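Local coordinates for reticulocyte binding protein (Streptococcus agalactiae COH1, PDB 3FAW) that probably hydrolyses alpha-1,6-glucosidic linkages in pullulan and related alpha-glucans, as a calcium-containing pullulanase of the bacterial cell surface, at residues I467-Y471 with T510-G514; M459-A464 with K500-W506; T446-D452 with I477-I482. All coordinates share one frame; numbering follows the deposited sequence.

All three contacts gather around the parallel TIM-barrel strands 453-456 and 482-485 and the helix 464-477 that joins them, together with the chain leading into strand 513-516. Interaction 2 joins the loop entering helix 464-477 to residues 500-506; interaction 1 packs the next turn of that helix on residues 510-514; interaction 3 sets the end of helix 432-449 and the lead into strand 453-456 against the end of helix 464-477. Interactions 1 and 2 have centres about 10 Å apart and touch directly, with Glu468 CG 3.6 Å from Trp506 CZ2. Interaction 3 is about 14 Å from interaction 1, centre to centre. Interaction 1 includes calcium ligands, and the Trp506 side chain of interaction 2 lies about 8 Å from a calcium ion.

Interaction 1 (I467-Y471 with T510-G514); sequences IELAY and TDTVG. With CA (calcium ion), chain E.
Thr512 sits over one face of the Tyr471 ring, its CB 3.6 Å from the ring centroid and 15° off the normal, a CH-pi contact. The approach is displaced toward the rim on the CD2/CE2 side, where Thr512 CG2 comes within 3.5 Å of Tyr471 CE2. With Tyr471 CG anti to the backbone N (chi1 178°) the ring extends from helix 464-477 toward Thr512, and chi2 turns its face to it. The threonine rotamer (chi1 57°) sorts its two branches: the methyl goes to the ring, while OG1 turns to Thr510 OG1, with which it shares a 2.7 Å hydrogen bond.

Glu468, bent at chi2, brings OE2 to 3.1 Å from Thr510 OG1, with OE1 toward the Thr512 methyl. Either hydroxyl may donate in the threonine pair, and a bond from Thr510 OG1 to Glu468 is possible. Deeper in, Ile467 CG2 meets Val513 CG2 at 3.9 Å, the two side chains crossing at about a right angle.

On the other side of the loop, Thr510 O and Asp511 OD1 bind calcium at 2.4 and 2.3 Å; Met507, Asp561, Asp565 and a water also contribute ligands. Thr510 thus gives its carbonyl to the metal while its hydroxyl lies beside Glu468 and Thr512, an arrangement that would tie the calcium loop to helix 464-477.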
# COMPACT_ATOMS: atom_id res chain seq x y z
N ILE A 467 -2.98 10.20 -8.90
CA ILE A 467 -2.75 10.24 -7.45
C ILE A 467 -2.95 11.67 -6.92
O ILE A 467 -3.49 11.85 -5.82
CB ILE A 467 -1.35 9.72 -7.06
CG1 ILE A 467 -1.10 8.33 -7.67
CG2 ILE A 467 -1.21 9.64 -5.55
CD1 ILE A 467 -2.13 7.27 -7.28
N GLU A 468 -2.53 12.66 -7.70
CA GLU A 468 -2.82 14.07 -7.41
C GLU A 468 -4.32 14.29 -7.24
O GLU A 468 -4.77 14.89 -6.26
CB GLU A 468 -2.32 14.99 -8.53
CG GLU A 468 -0.92 15.56 -8.34
CD GLU A 468 -0.85 16.67 -7.29
OE1 GLU A 468 -1.87 16.95 -6.62
OE2 GLU A 468 0.24 17.27 -7.15
N LEU A 469 -5.09 13.80 -8.21
CA LEU A 469 -6.54 13.95 -8.20
C LEU A 469 -7.17 13.23 -7.01
O LEU A 469 -8.05 13.76 -6.35
CB LEU A 469 -7.15 13.44 -9.51
CG LEU A 469 -8.65 13.64 -9.72
CD1 LEU A 469 -8.99 15.13 -9.73
CD2 LEU A 469 -9.11 12.98 -11.01
N ALA A 470 -6.70 12.01 -6.74
CA ALA A 470 -7.17 11.24 -5.59
C ALA A 470 -6.94 12.01 -4.28
O ALA A 470 -7.80 12.00 -3.40
CB ALA A 470 -6.49 9.88 -5.53
N TYR A 471 -5.79 12.66 -4.18
CA TYR A 471 -5.44 13.47 -3.01
C TYR A 471 -6.35 14.70 -2.90
O TYR A 471 -6.87 15.00 -1.83
CB TYR A 471 -3.98 13.90 -3.06
CG TYR A 471 -3.55 14.78 -1.90
CD1 TYR A 471 -3.19 14.22 -0.68
CD2 TYR A 471 -3.49 16.16 -2.04
CE1 TYR A 471 -2.79 15.03 0.38
CE2 TYR A 471 -3.09 16.97 -0.98
CZ TYR A 471 -2.75 16.40 0.22
OH TYR A 471 -2.35 17.19 1.27
N THR A 510 5.75 18.33 -5.92
CA THR A 510 4.49 18.22 -5.19
C THR A 510 4.75 18.19 -3.68
O THR A 510 5.79 17.70 -3.24
CB THR A 510 3.69 16.95 -5.60
OG1 THR A 510 2.39 16.96 -4.98
CG2 THR A 510 4.43 15.69 -5.19
N ASP A 511 3.82 18.74 -2.91
CA ASP A 511 3.81 18.58 -1.45
C ASP A 511 2.46 17.99 -1.02
O ASP A 511 1.73 18.57 -0.22
CB ASP A 511 4.04 19.92 -0.73
CG ASP A 511 5.47 20.44 -0.85
OD1 ASP A 511 6.39 19.68 -1.25
OD2 ASP A 511 5.69 21.62 -0.51
N THR A 512 2.13 16.82 -1.58
CA THR A 512 0.87 16.14 -1.30
C THR A 512 1.12 14.78 -0.64
O THR A 512 0.87 14.60 0.55
CB THR A 512 0.04 15.96 -2.59
OG1 THR A 512 0.81 15.25 -3.57
CG2 THR A 512 -0.36 17.32 -3.16
N VAL A 513 1.62 13.83 -1.42
CA VAL A 513 1.84 12.46 -0.94
C VAL A 513 3.32 12.25 -0.61
O VAL A 513 4.19 12.64 -1.38
CB VAL A 513 1.40 11.43 -2.00
CG1 VAL A 513 1.62 10.02 -1.50
CG2 VAL A 513 -0.07 11.65 -2.37
N GLY A 514 3.59 11.64 0.55
CA GLY A 514 4.96 11.30 0.97
C GLY A 514 5.37 9.89 0.57
O GLY A 514 4.52 9.01 0.43
CA CA E . 7.88 18.22 -2.28
O HOH W 1 7.51 19.94 -3.92

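Interaction 2 (M459-A464 with K500-W506); sequences MGDHDA and KPADQDW
Asp463 and Pro501 form a single bridge, bonded in the pattern of an antiparallel non-hydrogen-bonded pair, between two loops of the TIM barrel, one running from strand 453-456 into helix 464-477, the other lying between strands 482-485 and 513-516. Two backbone hydrogen bonds flank the pair. Ala464 N donates to Lys500 O at 2.8 Å, almost straight (177°) and in the carbonyl plane, while Ala502 N donates to His462 O, also at 2.8 Å, from slightly out of the plane of the His462 carbonyl. Asp463 is the N-cap of helix 464-477. Its OD2 accepts from Ala466 N and pairs with Arg435, and its OD1 bonds Thr429, so the carboxylate is occupied while the backbone makes the bridge.

Past the bridge the contact is apolar. The methyl of Ala464 stands over the five-membered ring of Trp506, CB 3.8 Å from its centroid and 11° off the normal. Trp506 CG is anti to the backbone N (chi1 179°), which brings one face of the indole against this methyl. The Met459 side chain was modelled in two conformers; in one of them CG lies 4.0 Å from Ala502 CB and CE reaches the indole edge, a tentative contact.

At the far end Gly460 CA lies 3.9 Å from Asp503 CB, and a water donates to both Gly460 O and Asp503 OD2. The other oxygen, Asp503 OD1, accepts from Asp505 N in an Asx turn.

The first turn of helix 464-477 is therefore fixed twice, by the Asp463 cap and by the donation of Ala464 N to the neighbouring loop, in a buried setting where these backbone polar groups are paired rather than left to solvent.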
# COMPACT_ATOMS: atom_id res chain seq x y z
N MET A 459 3.15 2.75 -5.72
CA MET A 459 2.61 4.02 -6.22
C MET A 459 3.31 4.46 -7.51
O MET A 459 2.72 5.15 -8.33
CB MET A 459 2.73 5.10 -5.14
CG MET A 459 1.87 6.33 -5.39
SD MET A 459 1.79 7.42 -3.95
CE MET A 459 3.51 7.88 -3.79
N GLY A 460 4.56 4.05 -7.67
CA GLY A 460 5.36 4.37 -8.85
C GLY A 460 4.89 3.76 -10.16
O GLY A 460 5.35 4.16 -11.22
N ASP A 461 3.98 2.79 -10.08
CA ASP A 461 3.31 2.26 -11.27
C ASP A 461 2.30 3.25 -11.85
O ASP A 461 1.94 3.15 -13.03
CB ASP A 461 2.56 0.95 -10.93
CG ASP A 461 3.46 -0.27 -10.95
OD1 ASP A 461 4.69 -0.11 -10.90
OD2 ASP A 461 2.92 -1.39 -10.99
N HIS A 462 1.83 4.18 -11.02
CA HIS A 462 0.78 5.11 -11.42
C HIS A 462 1.31 6.43 -11.94
O HIS A 462 2.39 6.88 -11.55
CB HIS A 462 -0.16 5.37 -10.24
CG HIS A 462 -0.96 4.18 -9.84
ND1 HIS A 462 -2.02 3.59 -10.45
CD2 HIS A 462 -0.68 3.43 -8.72
CE1 HIS A 462 -2.37 2.50 -9.68
NE2 HIS A 462 -1.54 2.43 -8.65
N ASP A 463 0.53 7.03 -12.83
CA ASP A 463 0.74 8.41 -13.24
C ASP A 463 0.49 9.34 -12.05
O ASP A 463 -0.41 9.10 -11.23
CB ASP A 463 -0.20 8.78 -14.41
CG ASP A 463 -1.67 8.55 -14.08
OD1 ASP A 463 -2.06 7.37 -13.93
OD2 ASP A 463 -2.43 9.53 -13.98
N ALA A 464 1.30 10.39 -11.96
CA ALA A 464 1.18 11.38 -10.89
C ALA A 464 -0.17 12.10 -10.90
O ALA A 464 -0.69 12.44 -9.84
CB ALA A 464 2.32 12.39 -10.99
N LYS A 500 4.48 11.29 -16.52
CA LYS A 500 5.13 11.55 -15.24
C LYS A 500 4.56 10.62 -14.17
O LYS A 500 3.36 10.70 -13.85
CB LYS A 500 4.91 13.02 -14.84
CG LYS A 500 5.62 13.45 -13.57
CD LYS A 500 5.28 14.91 -13.28
CE LYS A 500 5.92 15.40 -12.00
NZ LYS A 500 5.31 16.69 -11.56
N PRO A 501 5.40 9.73 -13.61
CA PRO A 501 4.93 8.79 -12.60
C PRO A 501 4.91 9.36 -11.18
O PRO A 501 5.59 10.35 -10.88
CB PRO A 501 5.93 7.64 -12.71
CG PRO A 501 7.19 8.29 -13.18
CD PRO A 501 6.83 9.53 -13.92
N ALA A 502 4.12 8.72 -10.32
CA ALA A 502 3.97 9.10 -8.92
C ALA A 502 4.98 8.35 -8.04
O ALA A 502 4.61 7.51 -7.22
CB ALA A 502 2.54 8.81 -8.46
N ASP A 503 6.26 8.66 -8.24
CA ASP A 503 7.35 7.97 -7.56
C ASP A 503 8.21 8.97 -6.78
O ASP A 503 7.76 10.08 -6.50
CB ASP A 503 8.15 7.14 -8.58
CG ASP A 503 8.87 7.99 -9.61
OD1 ASP A 503 9.06 9.21 -9.39
OD2 ASP A 503 9.26 7.43 -10.66
N GLN A 504 9.42 8.58 -6.41
CA GLN A 504 10.31 9.41 -5.58
C GLN A 504 10.76 10.71 -6.25
O GLN A 504 11.00 11.71 -5.56
CB GLN A 504 11.53 8.60 -5.13
CG GLN A 504 11.28 7.72 -3.90
CD GLN A 504 12.45 6.82 -3.56
OE1 GLN A 504 13.30 6.52 -4.40
NE2 GLN A 504 12.50 6.36 -2.31
N ASP A 505 10.85 10.71 -7.58
CA ASP A 505 11.23 11.92 -8.33
C ASP A 505 10.09 12.93 -8.46
O ASP A 505 10.32 14.08 -8.83
CB ASP A 505 11.75 11.53 -9.72
CG ASP A 505 13.00 10.69 -9.65
OD1 ASP A 505 13.83 10.94 -8.75
OD2 ASP A 505 13.16 9.78 -10.49
N TRP A 506 8.87 12.50 -8.15
CA TRP A 506 7.70 13.37 -8.08
C TRP A 506 7.72 14.30 -6.86
O TRP A 506 7.06 15.34 -6.85
CB TRP A 506 6.44 12.50 -8.06
CG TRP A 506 5.12 13.21 -7.96
CD1 TRP A 506 4.76 14.39 -8.55
CD2 TRP A 506 3.96 12.75 -7.26
NE1 TRP A 506 3.46 14.70 -8.24
CE2 TRP A 506 2.95 13.71 -7.45
CE3 TRP A 506 3.69 11.62 -6.48
CZ2 TRP A 506 1.68 13.57 -6.89
CZ3 TRP A 506 2.43 11.49 -5.92
CH2 TRP A 506 1.44 12.46 -6.13
O HOH W 2 7.99 4.96 -11.51

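Interaction 3 (T446-D452 with I477-I482); sequences TSEFKVD and INPNMI
Apolar contact comes first between Thr446 and Met481, whose methyl groups meet tip to tip, CG2 to CE at 3.6 Å. The methionine reaches this point by bending at chi2 (67°) and again at chi3 (49°), which brings Met481 CE to 3.6 Å from Val451 O instead of letting the chain run straight out. Beside it, Ile477 CG2 fills the angle between Thr446 CG2, 4.0 Å away, and the CB of Ser447. The hydroxyls of Thr446 and Ser447 turn back to their own helix, to Ile442 O and Lys443 O.

Direct polar contacts between the segments are two weak hydrogen bonds. Asn478 ND2 donates to Val451 O at 3.4 Å, and Ile482 N donates to Asp452 O at 3.3 Å.

Water adds a further bridge between the segments. One molecule accepts from Asn478 ND2 and donates to Asp452 OD1, spanning a carboxylate and an amide whose planes are 79° apart. The Asp452 carboxylate also bonds His380, Ala257 and Val386, which should restrict its rotation.

Within residues 477-482, Met481 N closes a type I turn on Asn478 O at 2.9 Å. Asn478 OD1 accepts from Asn480 N in an Asx turn, so both ends of that amide are used.

Here helices 432-449 and 464-477 end side by side and the chain turns into adjacent parallel strands, 453-456 and 482-485, the bond from Ile482 N to Asp452 O beginning their pairing: these are the helix-to-strand connections of a TIM barrel.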
# COMPACT_ATOMS: atom_id res chain seq x y z
N THR A 446 -13.11 7.27 1.97
CA THR A 446 -12.93 8.45 2.82
C THR A 446 -14.24 8.89 3.47
O THR A 446 -14.32 9.00 4.69
CB THR A 446 -12.35 9.65 2.05
OG1 THR A 446 -11.13 9.28 1.41
CG2 THR A 446 -12.08 10.82 2.99
N SER A 447 -15.26 9.14 2.65
CA SER A 447 -16.50 9.72 3.13
C SER A 447 -17.40 8.71 3.87
O SER A 447 -18.07 9.08 4.84
CB SER A 447 -17.28 10.39 1.98
OG SER A 447 -17.66 9.44 1.01
N GLU A 448 -17.41 7.46 3.42
CA GLU A 448 -18.26 6.43 4.02
C GLU A 448 -17.67 5.87 5.32
O GLU A 448 -18.37 5.78 6.33
CB GLU A 448 -18.52 5.28 3.04
CG GLU A 448 -19.64 4.33 3.46
CD GLU A 448 -20.96 5.05 3.70
OE1 GLU A 448 -21.36 5.86 2.85
OE2 GLU A 448 -21.59 4.80 4.75
N PHE A 449 -16.40 5.49 5.29
CA PHE A 449 -15.74 4.90 6.47
C PHE A 449 -14.96 5.92 7.33
O PHE A 449 -14.40 5.55 8.37
CB PHE A 449 -14.84 3.74 6.04
CG PHE A 449 -15.60 2.55 5.50
CD1 PHE A 449 -16.09 1.58 6.37
CD2 PHE A 449 -15.83 2.41 4.14
CE1 PHE A 449 -16.80 0.48 5.87
CE2 PHE A 449 -16.54 1.32 3.64
CZ PHE A 449 -17.02 0.35 4.51
N LYS A 450 -14.96 7.18 6.91
CA LYS A 450 -14.25 8.28 7.60
C LYS A 450 -12.76 7.98 7.79
O LYS A 450 -12.20 8.16 8.87
CB LYS A 450 -14.91 8.63 8.93
CG LYS A 450 -16.39 8.98 8.83
CD LYS A 450 -16.66 10.18 7.93
CE LYS A 450 -18.14 10.52 7.91
NZ LYS A 450 -18.57 11.16 6.64
N VAL A 451 -12.13 7.53 6.70
CA VAL A 451 -10.72 7.16 6.71
C VAL A 451 -9.84 8.42 6.74
O VAL A 451 -10.16 9.43 6.10
CB VAL A 451 -10.37 6.28 5.48
CG1 VAL A 451 -8.88 6.03 5.38
CG2 VAL A 451 -11.13 4.96 5.57
N ASP A 452 -8.75 8.36 7.50
CA ASP A 452 -7.92 9.53 7.76
C ASP A 452 -6.69 9.61 6.86
O ASP A 452 -5.99 10.62 6.85
CB ASP A 452 -7.51 9.55 9.22
CG ASP A 452 -8.71 9.48 10.14
OD1 ASP A 452 -9.44 10.49 10.24
OD2 ASP A 452 -8.92 8.41 10.75
N ILE A 477 -12.86 16.32 1.02
CA ILE A 477 -13.78 15.70 1.97
C ILE A 477 -13.26 15.84 3.40
O ILE A 477 -13.99 16.26 4.30
CB ILE A 477 -14.01 14.20 1.67
CG1 ILE A 477 -14.63 14.01 0.28
CG2 ILE A 477 -14.91 13.57 2.73
CD1 ILE A 477 -14.57 12.58 -0.22
N ASN A 478 -11.99 15.47 3.59
CA ASN A 478 -11.31 15.46 4.89
C ASN A 478 -10.06 16.35 4.85
O ASN A 478 -9.00 15.91 4.39
CB ASN A 478 -10.92 14.02 5.25
CG ASN A 478 -10.15 13.91 6.56
OD1 ASN A 478 -10.00 14.88 7.30
ND2 ASN A 478 -9.66 12.71 6.85
N PRO A 479 -10.17 17.60 5.35
CA PRO A 479 -9.05 18.55 5.38
C PRO A 479 -7.76 18.05 6.03
O PRO A 479 -6.68 18.55 5.71
CB PRO A 479 -9.62 19.72 6.20
CG PRO A 479 -11.07 19.65 6.02
CD PRO A 479 -11.40 18.19 5.92
N ASN A 480 -7.87 17.09 6.96
CA ASN A 480 -6.71 16.51 7.64
C ASN A 480 -6.12 15.27 6.94
O ASN A 480 -5.21 14.62 7.48
CB ASN A 480 -7.07 16.17 9.09
CG ASN A 480 -7.32 17.40 9.95
OD1 ASN A 480 -8.15 17.37 10.86
ND2 ASN A 480 -6.60 18.48 9.67
N MET A 481 -6.62 14.96 5.75
CA MET A 481 -6.17 13.80 4.98
C MET A 481 -4.65 13.76 4.81
O MET A 481 -4.02 14.79 4.52
CB MET A 481 -6.84 13.83 3.60
CG MET A 481 -6.36 12.79 2.58
SD MET A 481 -6.76 11.09 3.02
CE MET A 481 -8.50 11.22 3.43
N ILE A 482 -4.06 12.59 5.01
CA ILE A 482 -2.66 12.37 4.64
C ILE A 482 -2.53 11.15 3.75
O ILE A 482 -3.28 10.19 3.89
CB ILE A 482 -1.73 12.27 5.88
CG1 ILE A 482 -2.06 11.06 6.75
CG2 ILE A 482 -1.79 13.56 6.69
CD1 ILE A 482 -1.01 10.80 7.83
O HOH W 3 -5.22 12.19 8.70
O HOH W 4 -8.42 12.94 9.36